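Local coordinates for protein POP2 (PDB 1UOC) that degrades mRNA poly(A) tails from the 3' end as a ribonuclease subunit of the CCR4-NOT deadenylase complex, its RNase D domain forming this chain, at residues A[78-83]-A[99-104]; A[231-236]-A[255-260]. All blocks are in the same frame, centred on the assembly; numbering follows the deposited sequence.

How the interactions relate
Interaction 1 belongs to the central mixed sheet of the DEDD nuclease domain, where strands 77-86 and 99-103 run side by side; interaction 2 joins two helices, 229-235 and 247-264, later in the chain. Their centres lie about 21 Å apart, and their nearest atoms come within about 6 Å without touching. The two are nonetheless tied through the sheet, because L255 and C259 of helix 247-264 rest on S84 and S86 at the far end of strand 77-86. Strand 40-48, beside 77-86, carries S44 and E46, and helix 247-264 carries Q250, all predicted catalytic metal ligands, so both contacts belong to the framework around the probable active site.

Interaction 1: A[78-83]-A[99-104]; sequences PIQLGL and TWQFNF
L81 and F102 form an antiparallel hydrogen-bonded pair: L81 N lies 3.0 Å from F102 O, and F102 N 2.8 Å from L81 O. L83 and W100 repeat the pattern, L83 N donating to W100 O at 3.0 Å and W100 N to L83 O at 2.8 Å. Beyond the strand end F104 N reaches I79 O at 3.0 Å, a nearly straight bond (171°) although the donor stands above the carbonyl plane. L81 holds CG opposite the backbone N (chi1 -178°), which brings CD2 to F102 CD1, while its CB meets the edge of the F104 ring, 3.6 Å from CE1. L83 CD1 packs obliquely on F102 CE1 at 3.8 Å, so large apolar residues suit this face.

The two strands are neighbours in the antiparallel part of the RNase H-like sheet of DEDD nucleases; the next strand, 40-48, bears predicted metal ligands S44 and E46, and I79 and Q80 form a classic beta bulge opposite E46. On the other face the extended side chain of Q80 stacks its amide on that of Q101, the planes 29° apart, and lies beside N103. A leucine in place of Q80 would probably leave the amides of Q101 and N103 without this polar neighbour. G82, paired with Q101 and backbone-bonded to S44, adds no bulk here. Outward, F141 meets F102 and F104 edge-to-face, and E27 holds W100 NE1.

Interaction 2: A[231-236]-A[255-260]; sequences TLADEL and LLSFCQ
A233 and S257 mark the point where two helix backbones draw together, their CA atoms 6.1 Å apart, as the last turn of helix 229-235 meets the long helix 247-264. This is helix-on-helix packing beside the RNase H-like sheet of the nuclease domain, on which helix 247-264 rests through L255, F258 and C259, and such a short spacing suits alanine and serine, whose small side chains keep the backbones close. Helix 229-235 ends here: L236 N still bonds to L232 O, at 3.2 Å, but L236 itself lies just past the helix.

The contact is carried by two leucines closing on one serine. L232 sends CD1 to S257 CB, 3.4 Å away, tighter than ordinary van der Waals contact; its CG lies anti to the backbone N (chi1 -173°), and its chi2 of -107° falls well away from the usual staggered values. L236 comes from one turn later, its CD1 3.9 Å from S257 CB and 3.7 Å from S257 O, while its other branch slides past Q260 in the opposite direction, L236 CD2 reaching Q260 CG at 3.9 Å. Q260 thus offers its aliphatic part to the leucine, a role a long amide side chain can fill at a partly exposed place. Helix 200-207 adds to the packing, Y204 touching L232 and L200 touching S257. Q250, a predicted metal ligand, lies earlier on helix 247-264, its side chain about 8 Å from that of A233. Although the CD1 methyls of L232 and L236 lie against it, the S257 hydroxyl has a polar mate in its own helix: OG is hydrogen-bonded to L253 O.

Interaction 1: A[78-83]-A[99-104]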
# COMPACT_ATOMS: atom_id res chain seq x y z
N PRO A 78 -9.29 -7.76 6.29
CA PRO A 78 -8.16 -7.96 5.39
C PRO A 78 -7.91 -9.43 5.10
O PRO A 78 -7.88 -10.25 6.01
CB PRO A 78 -6.98 -7.34 6.15
CG PRO A 78 -7.60 -6.67 7.36
CD PRO A 78 -8.81 -7.48 7.65
N ILE A 79 -7.72 -9.76 3.83
CA ILE A 79 -7.44 -11.13 3.44
C ILE A 79 -5.97 -11.17 3.00
O ILE A 79 -5.26 -12.15 3.21
CB ILE A 79 -8.40 -11.58 2.30
CG1 ILE A 79 -8.19 -13.06 1.97
CG2 ILE A 79 -8.17 -10.77 1.06
CD1 ILE A 79 -8.80 -14.00 2.99
N GLN A 80 -5.52 -10.07 2.38
CA GLN A 80 -4.14 -9.96 1.92
C GLN A 80 -3.64 -8.52 2.03
O GLN A 80 -4.43 -7.56 1.99
CB GLN A 80 -4.02 -10.40 0.45
CG GLN A 80 -3.94 -11.90 0.25
CD GLN A 80 -3.89 -12.29 -1.22
OE1 GLN A 80 -3.50 -13.41 -1.56
NE2 GLN A 80 -4.29 -11.38 -2.10
N LEU A 81 -2.33 -8.39 2.19
CA LEU A 81 -1.70 -7.08 2.29
C LEU A 81 -0.28 -7.19 1.77
O LEU A 81 0.47 -8.08 2.15
CB LEU A 81 -1.73 -6.59 3.74
CG LEU A 81 -1.17 -5.21 4.07
CD1 LEU A 81 -1.73 -4.74 5.41
CD2 LEU A 81 0.36 -5.24 4.12
N GLY A 82 0.10 -6.27 0.88
CA GLY A 82 1.44 -6.29 0.34
C GLY A 82 2.31 -5.12 0.80
O GLY A 82 1.82 -4.02 1.02
N LEU A 83 3.60 -5.38 0.98
CA LEU A 83 4.57 -4.35 1.37
C LEU A 83 5.78 -4.54 0.48
O LEU A 83 6.25 -5.66 0.28
CB LEU A 83 5.03 -4.49 2.82
CG LEU A 83 4.07 -4.15 3.96
CD1 LEU A 83 4.83 -4.28 5.29
CD2 LEU A 83 3.51 -2.73 3.79
N THR A 99 9.69 -7.71 -1.59
CA THR A 99 8.25 -7.51 -1.63
C THR A 99 7.62 -8.69 -0.92
O THR A 99 8.03 -9.83 -1.12
CB THR A 99 7.72 -7.44 -3.08
OG1 THR A 99 8.30 -6.32 -3.74
CG2 THR A 99 6.19 -7.25 -3.08
N TRP A 100 6.62 -8.41 -0.10
CA TRP A 100 5.96 -9.44 0.67
C TRP A 100 4.46 -9.36 0.48
O TRP A 100 3.91 -8.28 0.26
CB TRP A 100 6.26 -9.24 2.16
CG TRP A 100 7.71 -9.46 2.53
CD1 TRP A 100 8.28 -10.62 2.94
CD2 TRP A 100 8.77 -8.49 2.43
NE1 TRP A 100 9.63 -10.45 3.11
CE2 TRP A 100 9.96 -9.15 2.80
CE3 TRP A 100 8.82 -7.14 2.06
CZ2 TRP A 100 11.20 -8.50 2.81
CZ3 TRP A 100 10.05 -6.50 2.08
CH2 TRP A 100 11.23 -7.18 2.45
N GLN A 101 3.82 -10.52 0.56
CA GLN A 101 2.37 -10.59 0.48
C GLN A 101 1.95 -11.34 1.72
O GLN A 101 2.10 -12.55 1.80
CB GLN A 101 1.89 -11.35 -0.75
CG GLN A 101 0.35 -11.31 -0.86
CD GLN A 101 -0.17 -11.91 -2.15
OE1 GLN A 101 -0.30 -13.12 -2.28
NE2 GLN A 101 -0.49 -11.06 -3.10
N PHE A 102 1.42 -10.61 2.69
CA PHE A 102 0.96 -11.22 3.92
C PHE A 102 -0.45 -11.76 3.71
O PHE A 102 -1.34 -11.04 3.26
CB PHE A 102 0.99 -10.19 5.05
CG PHE A 102 2.36 -9.62 5.33
CD1 PHE A 102 2.84 -8.52 4.60
CD2 PHE A 102 3.17 -10.18 6.31
CE1 PHE A 102 4.10 -7.99 4.85
CE2 PHE A 102 4.44 -9.65 6.57
CZ PHE A 102 4.91 -8.56 5.83
N ASN A 103 -0.65 -13.02 4.05
CA ASN A 103 -1.96 -13.66 3.90
C ASN A 103 -2.57 -13.84 5.29
O ASN A 103 -1.96 -14.46 6.17
CB ASN A 103 -1.78 -15.00 3.18
CG ASN A 103 -1.12 -14.84 1.81
OD1 ASN A 103 0.10 -15.02 1.67
ND2 ASN A 103 -1.91 -14.50 0.81
N PHE A 104 -3.75 -13.28 5.51
CA PHE A 104 -4.37 -13.35 6.83
C PHE A 104 -5.37 -14.47 7.03
O PHE A 104 -5.93 -15.01 6.06
CB PHE A 104 -5.03 -12.01 7.16
CG PHE A 104 -4.07 -10.87 7.22
CD1 PHE A 104 -3.83 -10.08 6.11
CD2 PHE A 104 -3.37 -10.59 8.40
CE1 PHE A 104 -2.91 -9.02 6.15
CE2 PHE A 104 -2.44 -9.55 8.45
CZ PHE A 104 -2.21 -8.76 7.33

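Interaction 2: A[231-236]-A[255-260]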
# COMPACT_ATOMS: atom_id res chain seq x y z
N THR A 231 -2.79 2.26 -15.71
CA THR A 231 -2.51 3.19 -16.80
C THR A 231 -1.25 3.99 -16.51
O THR A 231 -0.51 4.38 -17.41
CB THR A 231 -3.73 4.14 -17.10
OG1 THR A 231 -3.26 5.45 -17.45
CG2 THR A 231 -4.66 4.23 -15.93
N LEU A 232 -0.98 4.20 -15.23
CA LEU A 232 0.22 4.93 -14.85
C LEU A 232 1.43 4.04 -15.15
O LEU A 232 2.42 4.49 -15.72
CB LEU A 232 0.18 5.28 -13.35
CG LEU A 232 1.25 6.18 -12.73
CD1 LEU A 232 2.18 5.35 -11.89
CD2 LEU A 232 2.02 6.95 -13.80
N ALA A 233 1.32 2.76 -14.80
CA ALA A 233 2.41 1.81 -15.06
C ALA A 233 2.65 1.66 -16.57
O ALA A 233 3.80 1.52 -17.00
CB ALA A 233 2.09 0.46 -14.43
N ASP A 234 1.59 1.69 -17.36
CA ASP A 234 1.76 1.58 -18.81
C ASP A 234 2.54 2.77 -19.36
O ASP A 234 3.50 2.59 -20.10
CB ASP A 234 0.41 1.48 -19.52
CG ASP A 234 -0.28 0.17 -19.26
OD1 ASP A 234 0.42 -0.86 -19.16
OD2 ASP A 234 -1.53 0.17 -19.17
N GLU A 235 2.12 3.98 -19.00
CA GLU A 235 2.80 5.18 -19.48
C GLU A 235 4.29 5.18 -19.13
O GLU A 235 5.09 5.81 -19.81
CB GLU A 235 2.17 6.45 -18.91
CG GLU A 235 0.72 6.66 -19.26
CD GLU A 235 0.25 8.06 -18.92
OE1 GLU A 235 -0.97 8.33 -19.01
OE2 GLU A 235 1.11 8.91 -18.56
N LEU A 236 4.65 4.50 -18.05
CA LEU A 236 6.05 4.45 -17.67
C LEU A 236 6.72 3.30 -18.40
O LEU A 236 7.93 3.09 -18.31
CB LEU A 236 6.18 4.27 -16.15
CG LEU A 236 5.84 5.51 -15.33
CD1 LEU A 236 5.58 5.13 -13.88
CD2 LEU A 236 6.98 6.51 -15.45
N LEU A 255 5.37 0.96 -5.91
CA LEU A 255 6.71 1.47 -5.58
C LEU A 255 7.60 1.71 -6.82
O LEU A 255 8.32 2.70 -6.90
CB LEU A 255 7.40 0.50 -4.62
CG LEU A 255 8.74 0.93 -4.05
CD1 LEU A 255 8.53 2.19 -3.20
CD2 LEU A 255 9.35 -0.19 -3.22
N LEU A 256 7.56 0.77 -7.76
CA LEU A 256 8.34 0.87 -8.99
C LEU A 256 7.91 2.13 -9.74
O LEU A 256 8.73 2.90 -10.22
CB LEU A 256 8.06 -0.35 -9.87
CG LEU A 256 9.10 -1.44 -10.15
CD1 LEU A 256 10.20 -1.43 -9.11
CD2 LEU A 256 8.38 -2.79 -10.22
N SER A 257 6.60 2.31 -9.82
CA SER A 257 6.03 3.46 -10.50
C SER A 257 6.39 4.76 -9.79
O SER A 257 6.77 5.73 -10.43
CB SER A 257 4.51 3.31 -10.61
OG SER A 257 4.18 2.22 -11.45
N PHE A 258 6.28 4.78 -8.46
CA PHE A 258 6.61 5.99 -7.72
C PHE A 258 8.05 6.42 -7.97
O PHE A 258 8.32 7.57 -8.30
CB PHE A 258 6.43 5.78 -6.21
CG PHE A 258 6.80 6.98 -5.41
CD1 PHE A 258 5.90 8.04 -5.28
CD2 PHE A 258 8.06 7.09 -4.84
CE1 PHE A 258 6.27 9.21 -4.61
CE2 PHE A 258 8.45 8.25 -4.17
CZ PHE A 258 7.55 9.31 -4.05
N CYS A 259 8.98 5.49 -7.78
CA CYS A 259 10.38 5.80 -7.95
C CYS A 259 10.78 6.17 -9.39
O CYS A 259 11.67 6.99 -9.59
CB CYS A 259 11.22 4.63 -7.42
SG CYS A 259 11.08 4.41 -5.64
N GLN A 260 10.13 5.56 -10.37
CA GLN A 260 10.43 5.86 -11.76
C GLN A 260 9.82 7.20 -12.15
O GLN A 260 10.49 8.05 -12.75
CB GLN A 260 9.90 4.77 -12.68
CG GLN A 260 10.31 4.96 -14.13
CD GLN A 260 11.76 4.60 -14.38
OE1 GLN A 260 12.63 4.81 -13.52
NE2 GLN A 260 12.04 4.06 -15.56